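Local coordinates for dual specificity protein phosphatase 15 (Homo sapiens, PDB 1YZ4), which removes phosphate from phosphotyrosine, phosphoserine and phosphothreonine in proteins, its catalytic domain being the part in this model, at residues Q45-L48 and T52-R55; L15-F20 and T100-Y105. The protein carries 1 engineered substitution. All blocks are in the same frame, centred on the assembly; numbering follows the deposited sequence.

Contact 1 (Q45-L48 and T52-R55)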
loop_
_atom_site.group_PDB
_atom_site.type_symbol
_atom_site.label_atom_id
_atom_site.label_comp_id
_atom_site.label_asym_id
_atom_site.label_seq_id
_atom_site.Cartn_x
_atom_site.Cartn_y
_atom_site.Cartn_z
ATOM N N GLN A 45 -1.763 -0.792 17.498
ATOM C CA GLN A 45 -2.100 -2.195 17.702
ATOM C C GLN A 45 -0.860 -3.004 18.055
ATOM O O GLN A 45 0.248 -2.670 17.636
ATOM C CB GLN A 45 -2.726 -2.763 16.427
ATOM C CG GLN A 45 -4.103 -3.365 16.610
ATOM C CD GLN A 45 -5.075 -2.399 17.250
ATOM O OE1 GLN A 45 -5.289 -1.296 16.751
ATOM N NE2 GLN A 45 -5.675 -2.813 18.361
ATOM N N PRO A 46 -1.031 -4.086 18.833
ATOM C CA PRO A 46 0.116 -4.917 19.211
ATOM C C PRO A 46 0.869 -5.318 17.943
ATOM O O PRO A 46 0.255 -5.746 16.967
ATOM C CB PRO A 46 -0.535 -6.115 19.899
ATOM C CG PRO A 46 -1.805 -5.533 20.470
ATOM C CD PRO A 46 -2.291 -4.653 19.351
ATOM N N LEU A 47 2.191 -5.171 17.955
ATOM C CA LEU A 47 2.995 -5.507 16.787
ATOM C C LEU A 47 3.627 -6.892 16.874
ATOM O O LEU A 47 4.180 -7.268 17.904
ATOM C CB LEU A 47 4.093 -4.461 16.597
ATOM C CG LEU A 47 3.637 -3.000 16.567
ATOM C CD1 LEU A 47 4.861 -2.135 16.301
ATOM C CD2 LEU A 47 2.552 -2.772 15.492
ATOM N N LEU A 48 3.554 -7.637 15.777
ATOM C CA LEU A 48 4.112 -8.986 15.708
ATOM C C LEU A 48 5.632 -8.966 15.605
ATOM O O LEU A 48 6.207 -8.108 14.939
ATOM C CB LEU A 48 3.526 -9.728 14.507
ATOM C CG LEU A 48 1.995 -9.754 14.473
ATOM C CD1 LEU A 48 1.523 -10.368 13.170
ATOM C CD2 LEU A 48 1.462 -10.525 15.679
ATOM N N THR A 52 8.871 -5.267 10.646
ATOM C CA THR A 52 9.097 -3.841 10.817
ATOM C C THR A 52 7.823 -3.098 10.438
ATOM O O THR A 52 7.344 -3.203 9.312
ATOM C CB THR A 52 10.260 -3.369 9.944
ATOM O OG1 THR A 52 11.406 -4.182 10.215
ATOM C CG2 THR A 52 10.601 -1.918 10.246
ATOM N N TYR A 53 7.274 -2.354 11.389
ATOM C CA TYR A 53 6.041 -1.624 11.149
ATOM C C TYR A 53 6.203 -0.142 10.906
ATOM O O TYR A 53 7.158 0.501 11.351
ATOM C CB TYR A 53 5.073 -1.773 12.331
ATOM C CG TYR A 53 4.457 -3.134 12.505
ATOM C CD1 TYR A 53 5.207 -4.199 12.993
ATOM C CD2 TYR A 53 3.110 -3.352 12.206
ATOM C CE1 TYR A 53 4.636 -5.450 13.188
ATOM C CE2 TYR A 53 2.523 -4.606 12.396
ATOM C CZ TYR A 53 3.294 -5.650 12.886
ATOM O OH TYR A 53 2.743 -6.893 13.066
ATOM N N LEU A 54 5.222 0.392 10.199
ATOM C CA LEU A 54 5.149 1.804 9.918
ATOM C C LEU A 54 3.695 2.088 10.276
ATOM O O LEU A 54 2.777 1.522 9.671
ATOM C CB LEU A 54 5.408 2.085 8.438
ATOM C CG LEU A 54 5.588 3.573 8.132
ATOM C CD1 LEU A 54 6.817 4.077 8.873
ATOM C CD2 LEU A 54 5.732 3.795 6.631
ATOM N N ARG A 55 3.484 2.926 11.284
ATOM C CA ARG A 55 2.133 3.262 11.708
ATOM C C ARG A 55 1.641 4.562 11.087
ATOM O O ARG A 55 2.304 5.597 11.169
ATOM C CB ARG A 55 2.062 3.353 13.233
ATOM C CG ARG A 55 1.965 2.005 13.936
ATOM C CD ARG A 55 2.165 2.156 15.447
ATOM N NE ARG A 55 1.925 0.913 16.177
ATOM C CZ ARG A 55 2.243 0.725 17.456
ATOM N NH1 ARG A 55 2.822 1.701 18.148
ATOM N NH2 ARG A 55 1.969 -0.433 18.049
#
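Two hydrogen bonds join Gln45-Leu48 to Thr52-Arg55, and each pairs a backbone group of the loop with the end of a side chain from the strand. Near the start of the loop segment, the carbonyl O of Gln45 takes a bond from Arg55 NH2 at 2.9 Å. The oxygen sits at the rim of the guanidinium, close to its plane, yet from the oxygen's side the nitrogen stands 40° above the carbonyl plane, and the N-H points at it with a moderate bend. The Arg55 chain runs extended from CG to NE, which is how it spans the gap. Further along the loop, Leu48 N gives its hydrogen to Tyr53 OH over 2.9 Å in a straighter bond (159°), so the phenol oxygen acts as acceptor for a loop amide.

The apolar part centres on Leu47, which lies between these two bonds. Its CD2 methyl hangs over one face of the Tyr53 ring, 3.5 Å from the centroid and close to the ring normal, a CH-pi contact. Leu47 CB also comes within 3.6 Å of Tyr53 CE1. The same leucine reaches Arg55: Leu47 CD1 lies over one face of the guanidinium, and Leu47 CG is 3.4 Å from Arg55 NH2. Leu48 CB and CG rest against Tyr53 OH, CG at 3.3 Å.

This is surface packing within the dual-specificity phosphatase catalytic domain: the connection between parallel strands 36-40 and 52-56 folds back onto the second of them, held by the Tyr53 and Arg55 side chains. Strand 52-56 is outermost on its side of the sheet; Thr52 and Leu54 make backbone hydrogen bonds to strand 36-40, while the Tyr53 side chain also touches Ile37 and Ser39.

Contact 2 (L15-F20 and T100-Y105)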
loop_
_atom_site.group_PDB
_atom_site.type_symbol
_atom_site.label_atom_id
_atom_site.label_comp_id
_atom_site.label_asym_id
_atom_site.label_seq_id
_atom_site.Cartn_x
_atom_site.Cartn_y
_atom_site.Cartn_z
ATOM N N LEU A 15 5.045 -6.957 -2.657
ATOM C CA LEU A 15 4.037 -6.004 -2.166
ATOM C C LEU A 15 2.630 -6.599 -2.082
ATOM O O LEU A 15 2.143 -7.191 -3.044
ATOM C CB LEU A 15 4.013 -4.767 -3.071
ATOM C CG LEU A 15 3.039 -3.651 -2.706
ATOM C CD1 LEU A 15 3.304 -3.168 -1.290
ATOM C CD2 LEU A 15 3.193 -2.510 -3.704
ATOM N N TYR A 16 1.968 -6.431 -0.939
ATOM C CA TYR A 16 0.623 -6.976 -0.760
ATOM C C TYR A 16 -0.379 -6.017 -0.129
ATOM O O TYR A 16 -0.010 -5.073 0.575
ATOM C CB TYR A 16 0.657 -8.242 0.101
ATOM C CG TYR A 16 1.466 -9.379 -0.470
ATOM C CD1 TYR A 16 2.859 -9.357 -0.431
ATOM C CD2 TYR A 16 0.840 -10.486 -1.043
ATOM C CE1 TYR A 16 3.610 -10.409 -0.942
ATOM C CE2 TYR A 16 1.580 -11.542 -1.556
ATOM C CZ TYR A 16 2.965 -11.494 -1.498
ATOM O OH TYR A 16 3.707 -12.542 -1.976
ATOM N N LEU A 17 -1.657 -6.292 -0.385
ATOM C CA LEU A 17 -2.768 -5.512 0.147
ATOM C C LEU A 17 -3.600 -6.421 1.037
ATOM O O LEU A 17 -3.812 -7.590 0.711
ATOM C CB LEU A 17 -3.638 -4.972 -0.992
ATOM C CG LEU A 17 -3.279 -3.597 -1.566
ATOM C CD1 LEU A 17 -4.134 -3.296 -2.782
ATOM C CD2 LEU A 17 -3.496 -2.534 -0.493
ATOM N N GLY A 18 -4.067 -5.896 2.163
ATOM C CA GLY A 18 -4.869 -6.716 3.051
ATOM C C GLY A 18 -5.724 -5.946 4.042
ATOM O O GLY A 18 -5.700 -4.719 4.087
ATOM N N ASN A 19 -6.485 -6.691 4.834
ATOM C CA ASN A 19 -7.366 -6.130 5.844
ATOM C C ASN A 19 -6.814 -6.500 7.220
ATOM O O ASN A 19 -5.795 -7.193 7.317
ATOM C CB ASN A 19 -8.764 -6.712 5.682
ATOM C CG ASN A 19 -8.751 -8.228 5.655
ATOM O OD1 ASN A 19 -8.134 -8.875 6.512
ATOM N ND2 ASN A 19 -9.426 -8.806 4.667
ATOM N N PHE A 20 -7.502 -6.064 8.273
ATOM C CA PHE A 20 -7.076 -6.322 9.648
ATOM C C PHE A 20 -6.910 -7.806 9.976
ATOM O O PHE A 20 -6.108 -8.175 10.835
ATOM C CB PHE A 20 -8.054 -5.671 10.629
ATOM C CG PHE A 20 -9.301 -6.474 10.881
ATOM C CD1 PHE A 20 -9.436 -7.222 12.048
ATOM C CD2 PHE A 20 -10.343 -6.476 9.961
ATOM C CE1 PHE A 20 -10.591 -7.956 12.295
ATOM C CE2 PHE A 20 -11.503 -7.207 10.200
ATOM C CZ PHE A 20 -11.629 -7.946 11.367
ATOM N N THR A 100 -5.234 3.110 -1.491
ATOM C CA THR A 100 -4.759 4.433 -1.877
ATOM C C THR A 100 -3.229 4.524 -1.794
ATOM O O THR A 100 -2.569 5.037 -2.708
ATOM C CB THR A 100 -5.383 5.506 -0.951
ATOM O OG1 THR A 100 -6.804 5.318 -0.904
ATOM C CG2 THR A 100 -5.074 6.910 -1.456
ATOM N N ILE A 101 -2.670 4.040 -0.689
ATOM C CA ILE A 101 -1.228 4.062 -0.497
ATOM C C ILE A 101 -0.519 3.203 -1.556
ATOM O O ILE A 101 0.462 3.639 -2.153
ATOM C CB ILE A 101 -0.846 3.577 0.940
ATOM C CG1 ILE A 101 -1.083 4.699 1.955
ATOM C CG2 ILE A 101 0.611 3.173 1.004
ATOM C CD1 ILE A 101 -2.520 5.124 2.077
ATOM N N VAL A 102 -1.017 1.995 -1.805
ATOM C CA VAL A 102 -0.378 1.135 -2.801
ATOM C C VAL A 102 -0.484 1.689 -4.230
ATOM O O VAL A 102 0.455 1.554 -5.027
ATOM C CB VAL A 102 -0.951 -0.311 -2.757
ATOM C CG1 VAL A 102 -2.460 -0.271 -2.728
ATOM C CG2 VAL A 102 -0.486 -1.099 -3.976
ATOM N N THR A 103 -1.613 2.320 -4.550
ATOM C CA THR A 103 -1.815 2.885 -5.882
ATOM C C THR A 103 -0.780 3.978 -6.117
ATOM O O THR A 103 -0.147 4.041 -7.176
ATOM C CB THR A 103 -3.247 3.465 -6.036
ATOM O OG1 THR A 103 -4.198 2.407 -5.897
ATOM C CG2 THR A 103 -3.449 4.092 -7.417
ATOM N N ALA A 104 -0.599 4.823 -5.112
ATOM C CA ALA A 104 0.367 5.903 -5.194
ATOM C C ALA A 104 1.761 5.328 -5.451
ATOM O O ALA A 104 2.533 5.873 -6.236
ATOM C CB ALA A 104 0.355 6.691 -3.903
ATOM N N TYR A 105 2.079 4.220 -4.789
ATOM C CA TYR A 105 3.377 3.586 -4.965
ATOM C C TYR A 105 3.577 3.090 -6.392
ATOM O O TYR A 105 4.595 3.363 -7.026
ATOM C CB TYR A 105 3.528 2.388 -4.036
ATOM C CG TYR A 105 4.866 1.717 -4.207
ATOM C CD1 TYR A 105 6.029 2.314 -3.718
ATOM C CD2 TYR A 105 4.984 0.508 -4.900
ATOM C CE1 TYR A 105 7.276 1.728 -3.914
ATOM C CE2 TYR A 105 6.235 -0.085 -5.100
ATOM C CZ TYR A 105 7.373 0.536 -4.601
ATOM O OH TYR A 105 8.610 -0.033 -4.783
#
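Leu15 swings its CG away from the backbone N (chi1 -179°), and Val102 does the same with CG2, leaving CG1 between the backbone N and the carbonyl carbon (chi1 47°). The two valine methyls thereby serve different leucines. Val102 CG1 meets Leu17 end to end: Leu17 CD2 is 3.3 Å from Val102 CG1, and Leu17 CD1 is hardly farther, so the methyl fits closely against both branches of the leucine. Val102 CG2 faces Leu15 instead, 3.9 Å from Leu15 CD2, with the two side chains crossing at a slant.

Strand 15-18 and helix 97-110 pack here in the core of the cysteine-phosphatase fold, where helices flank a central sheet. The axes of strand 15-18 and of the helical segment 100-105 run nearly antiparallel, at 156°, and approach to 9.6 Å. The helix follows the phosphate-binding loop of this family, and Leu17 is about 6 Å, side chain to side chain, from Ser91, the engineered replacement at the predicted catalytic cysteine position.

Three residues on from Val102, Tyr105 shares the methyl that Leu15 offers Val102: Tyr105 CD2 lies 3.7 Å from Leu15 CD2, the two side chains running alongside in opposite senses. The Tyr105 hydroxyl extends to helix 70-82, where it is hydrogen bonded to His78 and Arg81. Leu17 also touches Ile121 of helix 114-123.

Starting from the N terminus, the chain first passes through strand 15-18, which packs against helix 97-110 some eighty residues later; contact 2 closes that long loop. Inside it the chain runs through strand 36-40, and contact 1 closes a much smaller loop, with just three residues between Gln45-Leu48 and Thr52-Arg55. Contact 1 is thus nested in contact 2 without crossing it. Their centres are about 16 Å apart and they do not touch, though both reach the same mixed sheet. Contact 1 holds a surface loop to its edge strand 52-56, whereas contact 2 joins the buried strand 15-18 to a helix near the middle of the domain.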